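Local coordinates for protein phosphoribosylformylglycinamidine synthase 2 (Thermus thermophilus, PDB 3VIU) that is an AIR synthase-related (PurM-like) enzyme carrying two tandem copies of the N- and C-terminal domain pair, and binds adenosine-5'-diphosphate and magnesium, at residues R28-L33 with A353-E358. Numbering follows the deposited sequence.
Sequences RVELLL and AEVPTE
Glu-30 reaches from helix 28-37 to the edge strand 350-356 and takes the backbone N-H of Glu-354 on its carboxylate, OE1 to N 3.0 Å. The bond is nearly straight, 168° at the hydrogen, and uses the anti lone pair of OE1, the one turned away from OE2. CG lies anti to the carbonyl carbon (chi1 -69°) and the chain is extended beyond it, which carries the carboxylate across to the strand. Arg-24 makes a salt bridge with the same OE1 and also donates to the carbonyl oxygen of Glu-354, so carboxylate and strand backbone share one guanidinium, an arrangement likely to stabilise the negative charge in this buried place.

Packing is tightest along the aliphatic part of Glu-30. Its CG sits 3.5 Å from CG1 of Val-355 and 3.7 Å from CB of Ala-353, and the Glu-30 and Val-355 side chains run past each other in opposite directions. Alanine suits its place because a single methyl lets the helix come close, the CA atoms of Glu-30 and Ala-353 being 5.9 Å apart. Beta-branched Val-355 suits a strand and offers a compact apolar flank to the glutamate methylenes.

Contacts are looser toward Val-29 and Leu-33: CG1 of Val-29 stands 4.2 Å from CB of Ala-353, and CD1 of Leu-33 4.3 Å from the same atom, while both side chains also pack on helix 296-301. Partly exposed Glu-354 points away from the helix and forms a salt bridge with Arg-344 of the adjoining strand.

The axes of helix 28-33 and strand 353-356 cross at -44°: a linker-domain helix packs on the end strand of the first AIR synthase-related C-terminal domain's mixed sheet, and its glutamate, with Arg-24, meets the polar backbone of the sheet's edge.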
ATOM      1  N   ARG A  28       6.469 -13.277  35.187  1.00 31.28           N
ATOM      2  CA  ARG A  28       5.556 -13.754  34.154  1.00 29.61           C
ATOM      3  C   ARG A  28       5.106 -12.624  33.216  1.00 29.32           C
ATOM      4  O   ARG A  28       5.211 -12.742  31.994  1.00 28.18           O
ATOM      5  CB  ARG A  28       4.333 -14.414  34.791  1.00 30.37           C
ATOM      6  CG  ARG A  28       3.360 -14.988  33.775  1.00 33.50           C
ATOM      7  CD  ARG A  28       2.031 -15.370  34.403  1.00 36.04           C
ATOM      8  NE  ARG A  28       0.999 -15.572  33.386  1.00 38.29           N
ATOM      9  CZ  ARG A  28       1.029 -16.534  32.466  1.00 41.24           C
ATOM     10  NH1 ARG A  28       2.039 -17.399  32.427  1.00 40.56           N
ATOM     11  NH2 ARG A  28       0.049 -16.631  31.575  1.00 40.55           N
ATOM     12  N   VAL A  29       4.609 -11.531  33.788  1.00 28.37           N
ATOM     13  CA  VAL A  29       4.143 -10.399  32.992  1.00 27.89           C
ATOM     14  C   VAL A  29       5.220  -9.886  32.037  1.00 28.66           C
ATOM     15  O   VAL A  29       4.992  -9.778  30.830  1.00 27.47           O
ATOM     16  CB  VAL A  29       3.680  -9.235  33.898  1.00 26.53           C
ATOM     17  CG1 VAL A  29       3.370  -8.010  33.058  1.00 26.18           C
ATOM     18  CG2 VAL A  29       2.453  -9.654  34.690  1.00 25.73           C
ATOM     19  N   GLU A  30       6.391  -9.569  32.583  1.00 28.57           N
ATOM     20  CA  GLU A  30       7.499  -9.074  31.779  1.00 30.15           C
ATOM     21  C   GLU A  30       7.840 -10.041  30.642  1.00 30.18           C
ATOM     22  O   GLU A  30       8.164  -9.618  29.526  1.00 29.73           O
ATOM     23  CB  GLU A  30       8.721  -8.838  32.674  1.00 31.13           C
ATOM     24  CG  GLU A  30       8.532  -7.675  33.643  1.00 33.32           C
ATOM     25  CD  GLU A  30       9.657  -7.535  34.650  1.00 35.55           C
ATOM     26  OE1 GLU A  30       9.794  -6.434  35.229  1.00 35.25           O
ATOM     27  OE2 GLU A  30      10.396  -8.522  34.871  1.00 37.33           O
ATOM     28  N   LEU A  31       7.754 -11.339  30.922  1.00 29.33           N
ATOM     29  CA  LEU A  31       8.050 -12.336  29.908  1.00 29.13           C
ATOM     30  C   LEU A  31       7.049 -12.181  28.765  1.00 28.48           C
ATOM     31  O   LEU A  31       7.426 -12.150  27.592  1.00 28.29           O
ATOM     32  CB  LEU A  31       7.951 -13.747  30.490  1.00 30.19           C
ATOM     33  CG  LEU A  31       9.093 -14.718  30.158  1.00 32.00           C
ATOM     34  CD1 LEU A  31       8.681 -16.114  30.578  1.00 32.18           C
ATOM     35  CD2 LEU A  31       9.411 -14.703  28.673  1.00 30.67           C
ATOM     36  N   LEU A  32       5.770 -12.083  29.119  1.00 26.40           N
ATOM     37  CA  LEU A  32       4.715 -11.928  28.128  1.00 24.74           C
ATOM     38  C   LEU A  32       4.919 -10.664  27.291  1.00 24.71           C
ATOM     39  O   LEU A  32       4.596 -10.645  26.103  1.00 24.58           O
ATOM     40  CB  LEU A  32       3.345 -11.921  28.823  1.00 23.29           C
ATOM     41  CG  LEU A  32       2.567 -13.250  28.859  1.00 23.62           C
ATOM     42  CD1 LEU A  32       3.513 -14.426  28.937  1.00 23.94           C
ATOM     43  CD2 LEU A  32       1.615 -13.260  30.046  1.00 21.27           C
ATOM     44  N   LEU A  33       5.465  -9.616  27.902  1.00 24.09           N
ATOM     45  CA  LEU A  33       5.714  -8.375  27.179  1.00 24.41           C
ATOM     46  C   LEU A  33       6.763  -8.599  26.079  1.00 25.70           C
ATOM     47  O   LEU A  33       6.595  -8.151  24.937  1.00 25.79           O
ATOM     48  CB  LEU A  33       6.193  -7.278  28.141  1.00 23.64           C
ATOM     49  CG  LEU A  33       5.237  -6.805  29.252  1.00 25.07           C
ATOM     50  CD1 LEU A  33       5.896  -5.686  30.048  1.00 24.12           C
ATOM     51  CD2 LEU A  33       3.923  -6.317  28.658  1.00 20.16           C
ATOM     52  N   ALA A 353       5.753  -4.667  36.746  1.00 26.96           N
ATOM     53  CA  ALA A 353       6.708  -4.760  35.654  1.00 27.32           C
ATOM     54  C   ALA A 353       7.522  -3.484  35.539  1.00 28.05           C
ATOM     55  O   ALA A 353       7.008  -2.377  35.722  1.00 27.68           O
ATOM     56  CB  ALA A 353       5.988  -5.039  34.341  1.00 27.93           C
ATOM     57  N   GLU A 354       8.798  -3.648  35.227  1.00 27.93           N
ATOM     58  CA  GLU A 354       9.698  -2.522  35.083  1.00 29.72           C
ATOM     59  C   GLU A 354      10.881  -2.976  34.254  1.00 30.49           C
ATOM     60  O   GLU A 354      11.903  -3.416  34.784  1.00 32.63           O
ATOM     61  CB  GLU A 354      10.164  -2.037  36.457  1.00 30.91           C
ATOM     62  CG  GLU A 354      11.269  -1.000  36.402  1.00 34.49           C
ATOM     63  CD  GLU A 354      11.489  -0.316  37.730  1.00 35.91           C
ATOM     64  OE1 GLU A 354      10.685   0.580  38.078  1.00 36.78           O
ATOM     65  OE2 GLU A 354      12.462  -0.682  38.425  1.00 38.40           O
ATOM     66  N   VAL A 355      10.736  -2.878  32.941  1.00 28.83           N
ATOM     67  CA  VAL A 355      11.799  -3.301  32.056  1.00 27.88           C
ATOM     68  C   VAL A 355      12.357  -2.091  31.335  1.00 27.56           C
ATOM     69  O   VAL A 355      11.633  -1.133  31.063  1.00 27.84           O
ATOM     70  CB  VAL A 355      11.274  -4.321  31.035  1.00 26.85           C
ATOM     71  CG1 VAL A 355      10.418  -5.359  31.748  1.00 27.01           C
ATOM     72  CG2 VAL A 355      10.475  -3.628  29.963  1.00 26.82           C
ATOM     73  N   PRO A 356      13.666  -2.099  31.047  1.00 26.58           N
ATOM     74  CA  PRO A 356      14.262  -0.959  30.348  1.00 26.84           C
ATOM     75  C   PRO A 356      13.613  -0.782  28.972  1.00 27.43           C
ATOM     76  O   PRO A 356      13.328  -1.764  28.286  1.00 27.63           O
ATOM     77  CB  PRO A 356      15.739  -1.346  30.259  1.00 25.29           C
ATOM     78  CG  PRO A 356      15.939  -2.161  31.499  1.00 24.39           C
ATOM     79  CD  PRO A 356      14.704  -3.028  31.527  1.00 24.49           C
ATOM     80  N   THR A 357      13.374   0.470  28.588  1.00 27.28           N
ATOM     81  CA  THR A 357      12.761   0.783  27.303  1.00 27.63           C
ATOM     82  C   THR A 357      13.568   0.195  26.147  1.00 29.66           C
ATOM     83  O   THR A 357      13.014  -0.469  25.270  1.00 30.03           O
ATOM     84  CB  THR A 357      12.639   2.307  27.104  1.00 26.14           C
ATOM     85  OG1 THR A 357      13.940   2.903  27.169  1.00 28.19           O
ATOM     86  CG2 THR A 357      11.761   2.917  28.182  1.00 24.22           C
ATOM     87  N   GLU A 358      14.877   0.430  26.150  1.00 31.16           N
ATOM     88  CA  GLU A 358      15.743  -0.089  25.091  1.00 32.61           C
ATOM     89  C   GLU A 358      15.595  -1.598  24.914  1.00 31.71           C
ATOM     90  O   GLU A 358      15.551  -2.102  23.793  1.00 30.35           O
ATOM     91  CB  GLU A 358      17.210   0.215  25.389  1.00 34.64           C
ATOM     92  CG  GLU A 358      18.134  -0.238  24.272  1.00 39.23           C
ATOM     93  CD  GLU A 358      19.587  -0.275  24.681  1.00 41.43           C
ATOM     94  OE1 GLU A 358      19.951  -1.146  25.500  1.00 43.32           O
ATOM     95  OE2 GLU A 358      20.363   0.565  24.183  1.00 42.55           O
TER